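Local structure of cephalosporin acylase (Bacillus halodurans, 2NLZ) at residues Gly69-Ala74 against Asn86-Ala91; Gln395-Asn400 against His419-Gly424; Gly121-Trp126 against Ser218-Glu223; Ala127-Met132 against Pro249-Pro254. The protein probably hydrolyses amide bonds, as a cephalosporin acylase-like member of the gamma-glutamyltranspeptidase family and the wider class of Ntn hydrolases. The protein carries 1 engineered substitution. All blocks are in the same frame, centred on the assembly; numbering follows the deposited sequence.

How the contacts relate
Contact 1 comes first along the chain and closes a hairpin, pairing strand 71-78 with strand 81-87. Helix 122-133 then opens two loops in succession: contact 3 from its first turns, closed by residues 218-223, and contact 4 from residues 127-132, closed by residues 249-254, so the two cross. Contact 2 follows later and joins two parts of the loop region between strands 392-393 and 424-428. Contact 1 touches all three others: Asp71 and Ser88 meet contact 2, Ser70 pairs with Ala122 of contact 3, and Asn86 pairs with Glu250 of contact 4. Together they tie the central strands to helix 122-133 and to the loops between strands 392-393 and 424-428.

Contact 1 (Gly69-Ala74 against Asn86-Ala91); sequences GSDAFA and NGSGRA
The ring of Phe73 lies alongside the side chain of Asn86, the two pointing the same way with ring and amide planes 46° apart. Phe73 CE1 is 3.4 Å from Asn86 OD1, and Phe73 CZ comes within 3.5 Å of Ser88 CB. Nearer the start of the strand, Asp71 packs its CB against Gly87 O, while Asp71 OD1 accepts a weak hydrogen bond from Gly89 N at 3.4 Å. The backbone joins the two segments through Ala72 N to Gly87 O, 3.2 Å. This is the open end of the antiparallel hairpin of strands 71-78 and 81-87, in the beta layers of an Ntn-hydrolase fold: Ala72 with Gly87 is a hydrogen-bonded pair, Phe73 with Asn86 a non-hydrogen-bonded one. Beyond it the second strand leaves the sheet in an Asx turn, for Asn86 OD1 accepts from Ser88 N at 3.0 Å in the plane of its carbonyl group. Asn86 CG, turned opposite the backbone N (chi1 -167°), carries the amide there, and Asn270 OD1 takes a bond from its ND2. His419 meets the Phe73 ring edge-to-face, and its NE2 is joined to Asp71 OD2 by a weak hydrogen bond; Gln395 NE2 gives another to Asp71 OD1.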
loop_
_atom_site.group_PDB
_atom_site.type_symbol
_atom_site.label_atom_id
_atom_site.label_comp_id
_atom_site.label_asym_id
_atom_site.label_seq_id
_atom_site.Cartn_x
_atom_site.Cartn_y
_atom_site.Cartn_z
ATOM N N GLY D 69 -32.810 -13.605 -24.734
ATOM C CA GLY D 69 -33.227 -14.899 -24.207
ATOM C C GLY D 69 -32.895 -15.142 -22.743
ATOM O O GLY D 69 -32.757 -16.294 -22.321
ATOM N N SER D 70 -32.776 -14.061 -21.969
ATOM C CA SER D 70 -32.522 -14.146 -20.528
ATOM C C SER D 70 -33.813 -14.298 -19.759
ATOM O O SER D 70 -34.892 -14.126 -20.319
ATOM C CB SER D 70 -31.825 -12.873 -20.046
ATOM O OG SER D 70 -30.484 -12.804 -20.504
ATOM N N ASP D 71 -33.715 -14.627 -18.477
ATOM C CA ASP D 71 -34.800 -14.236 -17.573
ATOM C C ASP D 71 -34.351 -13.118 -16.634
ATOM O O ASP D 71 -33.166 -12.781 -16.610
ATOM C CB ASP D 71 -35.541 -15.406 -16.876
ATOM C CG ASP D 71 -34.637 -16.493 -16.388
ATOM O OD1 ASP D 71 -35.109 -17.644 -16.370
ATOM O OD2 ASP D 71 -33.479 -16.214 -16.022
ATOM N N ALA D 72 -35.302 -12.527 -15.906
ATOM C CA ALA D 72 -35.050 -11.325 -15.108
ATOM C C ALA D 72 -35.715 -11.356 -13.735
ATOM O O ALA D 72 -36.586 -12.176 -13.483
ATOM C CB ALA D 72 -35.508 -10.096 -15.876
ATOM N N PHE D 73 -35.295 -10.456 -12.851
ATOM C CA PHE D 73 -35.916 -10.285 -11.532
ATOM C C PHE D 73 -35.903 -8.807 -11.150
ATOM O O PHE D 73 -34.990 -8.060 -11.545
ATOM C CB PHE D 73 -35.163 -11.073 -10.459
ATOM C CG PHE D 73 -35.488 -12.545 -10.420
ATOM C CD1 PHE D 73 -36.446 -13.032 -9.555
ATOM C CD2 PHE D 73 -34.790 -13.453 -11.218
ATOM C CE1 PHE D 73 -36.719 -14.392 -9.499
ATOM C CE2 PHE D 73 -35.062 -14.819 -11.177
ATOM C CZ PHE D 73 -36.027 -15.287 -10.313
ATOM N N ALA D 74 -36.897 -8.382 -10.367
ATOM C CA ALA D 74 -36.958 -6.979 -9.934
ATOM C C ALA D 74 -37.595 -6.768 -8.576
ATOM O O ALA D 74 -38.568 -7.436 -8.222
ATOM C CB ALA D 74 -37.654 -6.110 -10.975
ATOM N N ASN D 86 -41.077 -11.763 -10.427
ATOM C CA ASN D 86 -40.382 -13.001 -10.740
ATOM C C ASN D 86 -40.467 -13.267 -12.224
ATOM O O ASN D 86 -41.388 -13.931 -12.693
ATOM C CB ASN D 86 -40.960 -14.189 -9.957
ATOM C CG ASN D 86 -40.069 -15.420 -10.014
ATOM O OD1 ASN D 86 -39.451 -15.702 -11.037
ATOM N ND2 ASN D 86 -39.994 -16.160 -8.900
ATOM N N GLY D 87 -39.496 -12.759 -12.964
ATOM C CA GLY D 87 -39.469 -12.998 -14.385
ATOM C C GLY D 87 -38.672 -14.226 -14.758
ATOM O O GLY D 87 -38.036 -14.244 -15.801
ATOM N N SER D 88 -38.696 -15.248 -13.906
ATOM C CA SER D 88 -37.984 -16.492 -14.176
ATOM C C SER D 88 -38.897 -17.466 -14.887
ATOM O O SER D 88 -39.980 -17.780 -14.398
ATOM C CB SER D 88 -37.490 -17.117 -12.879
ATOM O OG SER D 88 -36.999 -18.422 -13.088
ATOM N N GLY D 89 -38.454 -17.945 -16.039
ATOM C CA GLY D 89 -39.241 -18.890 -16.808
ATOM C C GLY D 89 -39.062 -20.323 -16.358
ATOM O O GLY D 89 -38.035 -20.679 -15.777
ATOM N N ARG D 90 -40.064 -21.151 -16.629
ATOM C CA ARG D 90 -40.021 -22.545 -16.208
ATOM C C ARG D 90 -39.418 -23.458 -17.281
ATOM O O ARG D 90 -39.193 -23.025 -18.415
ATOM C CB ARG D 90 -41.406 -23.017 -15.732
ATOM C CG ARG D 90 -42.586 -22.681 -16.655
ATOM C CD ARG D 90 -43.816 -22.227 -15.861
ATOM N NE ARG D 90 -43.866 -22.791 -14.514
ATOM C CZ ARG D 90 -44.446 -22.220 -13.458
ATOM N NH1 ARG D 90 -44.415 -22.832 -12.283
ATOM N NH2 ARG D 90 -45.046 -21.039 -13.553
ATOM N N ALA D 91 -39.138 -24.705 -16.897
ATOM C CA ALA D 91 -38.551 -25.709 -17.778
ATOM C C ALA D 91 -39.568 -26.156 -18.800
ATOM O O ALA D 91 -40.767 -26.154 -18.512
ATOM C CB ALA D 91 -38.086 -26.904 -16.969
#

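Contact 2 (Gln395-Asn400 against His419-Gly424); sequences QNRGHN and HTIIPG
Arg397 reaches from a short 3-10 segment across to His419 and Thr420. Its CB points toward the opposing loop, and a first torsion of -173° extends CG away from the backbone N, to 3.5 Å from His419 NE2. Bends at chi2 and chi3 then lay the chain over the imidazole: Arg397 CD makes a CH-pi contact, 3.7 Å from the centroid of the His419 ring. Further out, Arg397 NE is 3.3 Å from His419 CE1, and the whole guanidinium rests flat on the ring, with planes 19° apart. At the tip the two nitrogens part. Arg397 NH1 gives an almost straight hydrogen bond (172°), 2.9 Å long and in the guanidinium plane, to Thr420 OG1. Arg397 NH2 lies 4.0 Å from Ile421 CG1 and weakly bonds a water that also pairs with Thr420 OG1 at 2.7 Å. Ser376 and Tyr378 also touch Arg397. With an alanine here, His419 would probably lose the cover of one face and Thr420 OG1 its N-H donor. The stack joins two loops; in gamma-glutamyltranspeptidases the corresponding loops border the substrate pocket, so a similar place is probable here but only inferred.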
loop_
_atom_site.group_PDB
_atom_site.type_symbol
_atom_site.label_atom_id
_atom_site.label_comp_id
_atom_site.label_asym_id
_atom_site.label_seq_id
_atom_site.Cartn_x
_atom_site.Cartn_y
_atom_site.Cartn_z
ATOM N N GLN D 395 -30.704 -18.464 -22.816
ATOM C CA GLN D 395 -30.083 -18.785 -21.533
ATOM C C GLN D 395 -29.830 -20.282 -21.337
ATOM O O GLN D 395 -30.441 -21.119 -22.001
ATOM C CB GLN D 395 -30.973 -18.268 -20.400
ATOM C CG GLN D 395 -32.354 -18.900 -20.333
ATOM C CD GLN D 395 -33.135 -18.422 -19.136
ATOM O OE1 GLN D 395 -32.569 -17.788 -18.248
ATOM N NE2 GLN D 395 -34.435 -18.718 -19.097
ATOM N N ASN D 396 -28.928 -20.621 -20.424
ATOM C CA ASN D 396 -28.743 -22.022 -20.030
ATOM C C ASN D 396 -29.150 -22.309 -18.582
ATOM O O ASN D 396 -28.619 -23.213 -17.952
ATOM C CB ASN D 396 -27.325 -22.540 -20.342
ATOM C CG ASN D 396 -26.266 -22.012 -19.380
ATOM O OD1 ASN D 396 -26.300 -20.863 -18.956
ATOM N ND2 ASN D 396 -25.314 -22.859 -19.051
ATOM N N ARG D 397 -30.136 -21.559 -18.093
ATOM C CA ARG D 397 -30.612 -21.641 -16.697
ATOM C C ARG D 397 -30.985 -23.030 -16.177
ATOM O O ARG D 397 -30.797 -23.305 -15.003
ATOM C CB ARG D 397 -31.779 -20.676 -16.486
ATOM C CG ARG D 397 -32.253 -20.557 -15.050
ATOM C CD ARG D 397 -31.134 -20.203 -14.087
ATOM N NE ARG D 397 -30.479 -18.948 -14.428
ATOM C CZ ARG D 397 -29.596 -18.345 -13.642
ATOM N NH1 ARG D 397 -29.270 -18.886 -12.467
ATOM N NH2 ARG D 397 -29.048 -17.197 -14.028
ATOM N N GLY D 398 -31.484 -23.903 -17.047
ATOM C CA GLY D 398 -31.839 -25.271 -16.672
ATOM C C GLY D 398 -30.686 -26.128 -16.177
ATOM O O GLY D 398 -30.902 -27.190 -15.586
ATOM N N HIS D 399 -29.458 -25.661 -16.406
ATOM C CA HIS D 399 -28.255 -26.314 -15.892
ATOM C C HIS D 399 -28.223 -26.368 -14.353
ATOM O O HIS D 399 -27.535 -27.213 -13.776
ATOM C CB HIS D 399 -27.014 -25.613 -16.441
ATOM C CG HIS D 399 -25.719 -26.225 -16.005
ATOM N ND1 HIS D 399 -25.148 -27.295 -16.658
ATOM C CD2 HIS D 399 -24.878 -25.907 -14.992
ATOM C CE1 HIS D 399 -24.010 -27.611 -16.066
ATOM N NE2 HIS D 399 -23.826 -26.785 -15.052
ATOM N N ASN D 400 -28.987 -25.484 -13.707
ATOM C CA ASN D 400 -29.090 -25.423 -12.243
ATOM C C ASN D 400 -29.895 -26.566 -11.617
ATOM O O ASN D 400 -29.775 -26.834 -10.416
ATOM C CB ASN D 400 -29.688 -24.080 -11.800
ATOM C CG ASN D 400 -28.635 -23.016 -11.540
ATOM O OD1 ASN D 400 -27.681 -23.236 -10.790
ATOM N ND2 ASN D 400 -28.814 -21.848 -12.151
ATOM N N HIS D 419 -32.467 -20.210 -8.621
ATOM C CA HIS D 419 -31.986 -19.126 -9.477
ATOM C C HIS D 419 -30.955 -18.285 -8.738
ATOM O O HIS D 419 -31.172 -17.919 -7.591
ATOM C CB HIS D 419 -33.159 -18.248 -9.914
ATOM C CG HIS D 419 -33.109 -17.851 -11.353
ATOM N ND1 HIS D 419 -32.297 -16.839 -11.818
ATOM C CD2 HIS D 419 -33.771 -18.326 -12.432
ATOM C CE1 HIS D 419 -32.464 -16.707 -13.121
ATOM N NE2 HIS D 419 -33.352 -17.599 -13.520
ATOM N N THR D 420 -29.844 -17.979 -9.404
ATOM C CA THR D 420 -28.723 -17.272 -8.761
ATOM C C THR D 420 -28.851 -15.752 -8.746
ATOM O O THR D 420 -28.339 -15.085 -7.846
ATOM C CB THR D 420 -27.380 -17.624 -9.421
ATOM O OG1 THR D 420 -27.450 -17.356 -10.832
ATOM C CG2 THR D 420 -27.037 -19.087 -9.162
ATOM N N ILE D 421 -29.503 -15.230 -9.778
ATOM C CA ILE D 421 -29.839 -13.834 -9.918
ATOM C C ILE D 421 -30.686 -13.332 -8.751
ATOM O O ILE D 421 -31.798 -13.822 -8.517
ATOM C CB ILE D 421 -30.663 -13.680 -11.175
ATOM C CG1 ILE D 421 -29.788 -13.626 -12.404
ATOM C CG2 ILE D 421 -31.491 -12.420 -11.165
ATOM C CD1 ILE D 421 -30.678 -13.410 -13.602
ATOM N N ILE D 422 -30.171 -12.354 -8.018
ATOM C CA ILE D 422 -30.899 -11.798 -6.878
ATOM C C ILE D 422 -30.785 -10.268 -6.742
ATOM O O ILE D 422 -29.714 -9.729 -6.464
ATOM C CB ILE D 422 -30.531 -12.516 -5.524
ATOM C CG1 ILE D 422 -29.040 -12.370 -5.168
ATOM C CG2 ILE D 422 -30.943 -14.003 -5.556
ATOM C CD1 ILE D 422 -28.705 -12.753 -3.727
ATOM N N PRO D 423 -31.904 -9.563 -6.949
ATOM C CA PRO D 423 -31.913 -8.127 -6.739
ATOM C C PRO D 423 -32.286 -7.829 -5.294
ATOM O O PRO D 423 -33.197 -8.454 -4.733
ATOM C CB PRO D 423 -33.022 -7.652 -7.671
ATOM C CG PRO D 423 -33.987 -8.816 -7.755
ATOM C CD PRO D 423 -33.220 -10.076 -7.378
ATOM N N GLY D 424 -31.587 -6.883 -4.687
ATOM C CA GLY D 424 -31.818 -6.593 -3.282
ATOM C C GLY D 424 -32.419 -5.225 -3.082
ATOM O O GLY D 424 -32.244 -4.337 -3.913
HETATM O O HOH W 1 -26.053 -16.248 -12.886
#

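Contact 3 (Gly121-Trp126 against Ser218-Glu223); sequences GAPGAW and SFYRGE
Two successive side chains of residues 218-223 split to meet Pro123 and Gly124: Phe219 has CG anti to the backbone N (chi1 -170°), whereas Tyr220 has CG anti to the carbonyl carbon (chi1 -62°). Phe219 thereby offers a ring face to Pro123, whose CG stands 3.7 Å above the centroid and nearly on the ring normal, a CH-pi contact. The Tyr220 ring reaches past it edge-on, with Gly124 N close to its plane, and Phe219 CD2 lies over the centre of one Tyr220 face. At its end, Tyr220 OH accepts a hydrogen bond from Gly124 N at 2.9 Å (152°) and bonds in turn to Pro120 O. The hydroxyl is thus inserted between an N-H and the carbonyl four residues back, near the N-terminal end of helix 122-133, and serves two backbone atoms, one donor and one acceptor. Pro123 CD is 3.4 Å from the same Tyr220 OH, and Pro123 CB 4.2 Å from Tyr220 CE2. Ala125 N bonds Gly121 O, 3.0 Å. Around this junction Ile211 of helix 202-212 touches Phe219, Tyr247 meets the Tyr220 ring, and Trp126 reaches helix 47-61 and Phe373 of strand 370-376.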
loop_
_atom_site.group_PDB
_atom_site.type_symbol
_atom_site.label_atom_id
_atom_site.label_comp_id
_atom_site.label_asym_id
_atom_site.label_seq_id
_atom_site.Cartn_x
_atom_site.Cartn_y
_atom_site.Cartn_z
ATOM N N GLY D 121 -37.641 -15.516 -19.513
ATOM C CA GLY D 121 -38.663 -14.688 -18.875
ATOM C C GLY D 121 -38.521 -13.167 -18.946
ATOM O O GLY D 121 -39.469 -12.431 -18.638
ATOM N N ALA D 122 -37.344 -12.695 -19.353
ATOM C CA ALA D 122 -37.022 -11.265 -19.316
ATOM C C ALA D 122 -37.876 -10.366 -20.213
ATOM O O ALA D 122 -38.360 -9.336 -19.739
ATOM C CB ALA D 122 -35.519 -11.018 -19.559
ATOM N N PRO D 123 -38.067 -10.730 -21.501
ATOM C CA PRO D 123 -38.916 -9.848 -22.306
ATOM C C PRO D 123 -40.318 -9.632 -21.722
ATOM O O PRO D 123 -40.830 -8.514 -21.760
ATOM C CB PRO D 123 -38.985 -10.561 -23.656
ATOM C CG PRO D 123 -37.763 -11.384 -23.703
ATOM C CD PRO D 123 -37.559 -11.860 -22.301
ATOM N N GLY D 124 -40.911 -10.680 -21.160
ATOM C CA GLY D 124 -42.214 -10.567 -20.503
ATOM C C GLY D 124 -42.152 -9.701 -19.261
ATOM O O GLY D 124 -43.068 -8.910 -18.989
ATOM N N ALA D 125 -41.062 -9.845 -18.512
ATOM C CA ALA D 125 -40.818 -9.007 -17.343
ATOM C C ALA D 125 -40.696 -7.533 -17.714
ATOM O O ALA D 125 -41.154 -6.674 -16.974
ATOM C CB ALA D 125 -39.588 -9.474 -16.603
ATOM N N TRP D 126 -40.090 -7.250 -18.861
ATOM C CA TRP D 126 -40.003 -5.882 -19.349
ATOM C C TRP D 126 -41.403 -5.315 -19.530
ATOM O O TRP D 126 -41.743 -4.294 -18.944
ATOM C CB TRP D 126 -39.245 -5.803 -20.682
ATOM C CG TRP D 126 -37.821 -6.290 -20.656
ATOM C CD1 TRP D 126 -36.985 -6.336 -19.579
ATOM C CD2 TRP D 126 -37.057 -6.764 -21.776
ATOM N NE1 TRP D 126 -35.757 -6.837 -19.952
ATOM C CE2 TRP D 126 -35.775 -7.104 -21.297
ATOM C CE3 TRP D 126 -37.336 -6.940 -23.139
ATOM C CZ2 TRP D 126 -34.771 -7.611 -22.133
ATOM C CZ3 TRP D 126 -36.342 -7.452 -23.963
ATOM C CH2 TRP D 126 -35.075 -7.776 -23.456
ATOM N N SER D 218 -45.039 -10.916 -29.141
ATOM C CA SER D 218 -44.426 -11.581 -30.280
ATOM C C SER D 218 -43.429 -12.642 -29.859
ATOM O O SER D 218 -43.254 -13.635 -30.562
ATOM C CB SER D 218 -43.721 -10.566 -31.164
ATOM O OG SER D 218 -42.874 -11.216 -32.087
ATOM N N PHE D 219 -42.786 -12.420 -28.712
ATOM C CA PHE D 219 -41.756 -13.316 -28.181
ATOM C C PHE D 219 -42.337 -14.630 -27.663
ATOM O O PHE D 219 -41.733 -15.684 -27.846
ATOM C CB PHE D 219 -40.983 -12.608 -27.066
ATOM C CG PHE D 219 -39.750 -13.343 -26.597
ATOM C CD1 PHE D 219 -38.541 -13.199 -27.271
ATOM C CD2 PHE D 219 -39.785 -14.143 -25.456
ATOM C CE1 PHE D 219 -37.387 -13.863 -26.837
ATOM C CE2 PHE D 219 -38.650 -14.809 -25.016
ATOM C CZ PHE D 219 -37.442 -14.665 -25.713
ATOM N N TYR D 220 -43.506 -14.562 -27.027
ATOM C CA TYR D 220 -44.088 -15.721 -26.341
ATOM C C TYR D 220 -45.231 -16.423 -27.074
ATOM O O TYR D 220 -45.307 -17.654 -27.088
ATOM C CB TYR D 220 -44.569 -15.312 -24.959
ATOM C CG TYR D 220 -43.464 -14.831 -24.072
ATOM C CD1 TYR D 220 -42.589 -15.730 -23.484
ATOM C CD2 TYR D 220 -43.290 -13.475 -23.820
ATOM C CE1 TYR D 220 -41.572 -15.295 -22.671
ATOM C CE2 TYR D 220 -42.280 -13.031 -23.006
ATOM C CZ TYR D 220 -41.420 -13.943 -22.427
ATOM O OH TYR D 220 -40.401 -13.512 -21.601
ATOM N N ARG D 221 -46.128 -15.640 -27.663
ATOM C CA ARG D 221 -47.281 -16.197 -28.359
ATOM C C ARG D 221 -47.526 -15.463 -29.677
ATOM O O ARG D 221 -48.665 -15.200 -30.061
ATOM C CB ARG D 221 -48.516 -16.201 -27.446
ATOM C CG ARG D 221 -48.757 -14.914 -26.680
ATOM C CD ARG D 221 -49.542 -15.173 -25.403
ATOM N NE ARG D 221 -48.662 -15.460 -24.279
ATOM C CZ ARG D 221 -48.253 -14.560 -23.391
ATOM N NH1 ARG D 221 -48.641 -13.300 -23.478
ATOM N NH2 ARG D 221 -47.453 -14.924 -22.408
ATOM N N GLY D 222 -46.432 -15.149 -30.368
ATOM C CA GLY D 222 -46.485 -14.442 -31.636
ATOM C C GLY D 222 -45.475 -14.994 -32.612
ATOM O O GLY D 222 -45.153 -16.184 -32.574
ATOM N N GLU D 223 -44.963 -14.120 -33.474
ATOM C CA GLU D 223 -44.107 -14.532 -34.585
ATOM C C GLU D 223 -42.707 -15.002 -34.169
ATOM O O GLU D 223 -42.172 -15.953 -34.739
ATOM C CB GLU D 223 -44.001 -13.414 -35.625
ATOM C CG GLU D 223 -43.826 -13.939 -37.043
ATOM C CD GLU D 223 -42.631 -13.337 -37.745
ATOM O OE1 GLU D 223 -42.657 -12.124 -38.035
ATOM O OE2 GLU D 223 -41.669 -14.088 -38.009
#

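Contact 4 (Ala127-Met132 against Pro249-Pro254); sequences AELAKM and PEWVEP
Helix 122-133 packs on the beta strands here, its residues 127-132 running at 69° to strand 250-252: Glu128 meets Pro249 and Trp251, while the end of Leu129 and CB of Met132 reach the indole. Trp251 NE1 gives Glu128 OE1 a hydrogen bond of 2.8 Å (157°), with the oxygen near the indole plane and the carboxylate turned 73° to the ring; a bend at chi2 of Glu128 brings the carboxylate to this nitrogen. Closer to the helix backbone, Glu128 CG lies 3.5 Å from Pro249 CG. The far end of the indole is apolar: Trp251 CH2 is 3.8 Å from Leu129 CD1, and Trp251 CZ2 is 4.1 Å from Met132 CB. Met132 SD adds an oblique Met-aromatic contact, 5.2 Å from the centroid of the Trp251 five-membered ring. Glu128 OE2 forms a salt bridge with Lys131 NZ at 3.5 Å, which would probably favour the charged glutamate. A phenylalanine in place of Trp251 would probably leave Glu128 OE1 without its N-H partner and open a gap beside Leu129. Leu129 continues onto Ala74 and Leu85, the helix-on-sheet packing of the layered Ntn-hydrolase fold.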
loop_
_atom_site.group_PDB
_atom_site.type_symbol
_atom_site.label_atom_id
_atom_site.label_comp_id
_atom_site.label_asym_id
_atom_site.label_seq_id
_atom_site.Cartn_x
_atom_site.Cartn_y
_atom_site.Cartn_z
ATOM N N ALA D 127 -42.207 -6.001 -20.337
ATOM C CA ALA D 127 -43.569 -5.573 -20.667
ATOM C C ALA D 127 -44.463 -5.352 -19.444
ATOM O O ALA D 127 -45.100 -4.297 -19.324
ATOM C CB ALA D 127 -44.215 -6.568 -21.613
ATOM N N GLU D 128 -44.502 -6.344 -18.552
ATOM C CA GLU D 128 -45.287 -6.250 -17.324
ATOM C C GLU D 128 -44.843 -5.109 -16.410
ATOM O O GLU D 128 -45.672 -4.491 -15.741
ATOM C CB GLU D 128 -45.266 -7.568 -16.550
ATOM C CG GLU D 128 -46.523 -8.426 -16.733
ATOM C CD GLU D 128 -47.730 -7.925 -15.952
ATOM O OE1 GLU D 128 -47.564 -7.443 -14.815
ATOM O OE2 GLU D 128 -48.853 -8.031 -16.482
ATOM N N LEU D 129 -43.543 -4.837 -16.390
ATOM C CA LEU D 129 -43.001 -3.747 -15.598
ATOM C C LEU D 129 -43.484 -2.417 -16.164
ATOM O O LEU D 129 -43.845 -1.514 -15.411
ATOM C CB LEU D 129 -41.478 -3.807 -15.616
ATOM C CG LEU D 129 -40.656 -3.595 -14.345
ATOM C CD1 LEU D 129 -41.469 -3.797 -13.095
ATOM C CD2 LEU D 129 -39.486 -4.567 -14.363
ATOM N N ALA D 130 -43.506 -2.323 -17.493
ATOM C CA ALA D 130 -43.931 -1.117 -18.197
ATOM C C ALA D 130 -45.417 -0.873 -18.006
ATOM O O ALA D 130 -45.827 0.223 -17.610
ATOM C CB ALA D 130 -43.603 -1.222 -19.676
ATOM N N LYS D 131 -46.207 -1.910 -18.285
ATOM C CA LYS D 131 -47.656 -1.858 -18.171
ATOM C C LYS D 131 -48.100 -1.437 -16.772
ATOM O O LYS D 131 -48.974 -0.585 -16.622
ATOM C CB LYS D 131 -48.270 -3.218 -18.559
ATOM C CG LYS D 131 -49.799 -3.332 -18.377
ATOM C CD LYS D 131 -50.437 -4.377 -19.310
ATOM C CE LYS D 131 -50.409 -5.796 -18.737
ATOM N NZ LYS D 131 -51.495 -6.030 -17.748
ATOM N N MET D 132 -47.473 -2.004 -15.750
ATOM C CA MET D 132 -47.973 -1.823 -14.403
ATOM C C MET D 132 -47.496 -0.541 -13.730
ATOM O O MET D 132 -48.278 0.117 -13.042
ATOM C CB MET D 132 -47.660 -3.047 -13.538
ATOM C CG MET D 132 -48.674 -3.308 -12.417
ATOM S SD MET D 132 -49.983 -4.488 -12.837
ATOM C CE MET D 132 -51.140 -3.476 -13.772
ATOM N N PRO D 249 -44.833 -13.449 -16.383
ATOM C CA PRO D 249 -44.099 -12.966 -15.221
ATOM C C PRO D 249 -45.033 -12.957 -14.019
ATOM O O PRO D 249 -46.218 -12.643 -14.159
ATOM C CB PRO D 249 -43.676 -11.541 -15.614
ATOM C CG PRO D 249 -44.389 -11.220 -16.850
ATOM C CD PRO D 249 -44.853 -12.480 -17.489
ATOM N N GLU D 250 -44.513 -13.343 -12.860
ATOM C CA GLU D 250 -45.331 -13.483 -11.665
ATOM C C GLU D 250 -44.952 -12.421 -10.647
ATOM O O GLU D 250 -43.794 -12.334 -10.233
ATOM C CB GLU D 250 -45.178 -14.897 -11.077
ATOM C CG GLU D 250 -45.792 -15.108 -9.687
ATOM C CD GLU D 250 -45.717 -16.558 -9.225
ATOM O OE1 GLU D 250 -45.952 -17.456 -10.059
ATOM O OE2 GLU D 250 -45.432 -16.803 -8.034
ATOM N N TRP D 251 -45.921 -11.596 -10.266
ATOM C CA TRP D 251 -45.718 -10.711 -9.130
ATOM C C TRP D 251 -45.739 -11.563 -7.879
ATOM O O TRP D 251 -46.701 -12.283 -7.614
ATOM C CB TRP D 251 -46.774 -9.618 -9.064
ATOM C CG TRP D 251 -46.641 -8.654 -10.165
ATOM C CD1 TRP D 251 -47.373 -8.617 -11.318
ATOM C CD2 TRP D 251 -45.703 -7.584 -10.249
ATOM N NE1 TRP D 251 -46.952 -7.579 -12.111
ATOM C CE2 TRP D 251 -45.928 -6.926 -11.477
ATOM C CE3 TRP D 251 -44.699 -7.111 -9.404
ATOM C CZ2 TRP D 251 -45.184 -5.818 -11.881
ATOM C CZ3 TRP D 251 -43.959 -6.009 -9.804
ATOM C CH2 TRP D 251 -44.206 -5.376 -11.036
ATOM N N VAL D 252 -44.648 -11.493 -7.132
ATOM C CA VAL D 252 -44.455 -12.357 -5.996
ATOM C C VAL D 252 -44.158 -11.455 -4.796
ATOM O O VAL D 252 -43.769 -10.295 -4.967
ATOM C CB VAL D 252 -43.362 -13.425 -6.326
ATOM C CG1 VAL D 252 -41.969 -12.831 -6.274
ATOM C CG2 VAL D 252 -43.502 -14.670 -5.450
ATOM N N GLU D 253 -44.394 -11.960 -3.587
ATOM C CA GLU D 253 -44.279 -11.141 -2.370
ATOM C C GLU D 253 -42.874 -11.209 -1.753
ATOM O O GLU D 253 -42.446 -12.277 -1.286
ATOM C CB GLU D 253 -45.353 -11.557 -1.345
ATOM C CG GLU D 253 -45.483 -10.634 -0.124
ATOM C CD GLU D 253 -46.040 -9.256 -0.465
ATOM O OE1 GLU D 253 -46.935 -9.164 -1.336
ATOM O OE2 GLU D 253 -45.581 -8.266 0.150
ATOM N N PRO D 254 -42.156 -10.066 -1.749
ATOM C CA PRO D 254 -40.774 -9.996 -1.234
ATOM C C PRO D 254 -40.660 -10.373 0.247
ATOM O O PRO D 254 -41.575 -10.097 1.039
ATOM C CB PRO D 254 -40.379 -8.530 -1.440
ATOM C CG PRO D 254 -41.659 -7.793 -1.620
ATOM C CD PRO D 254 -42.625 -8.761 -2.246
#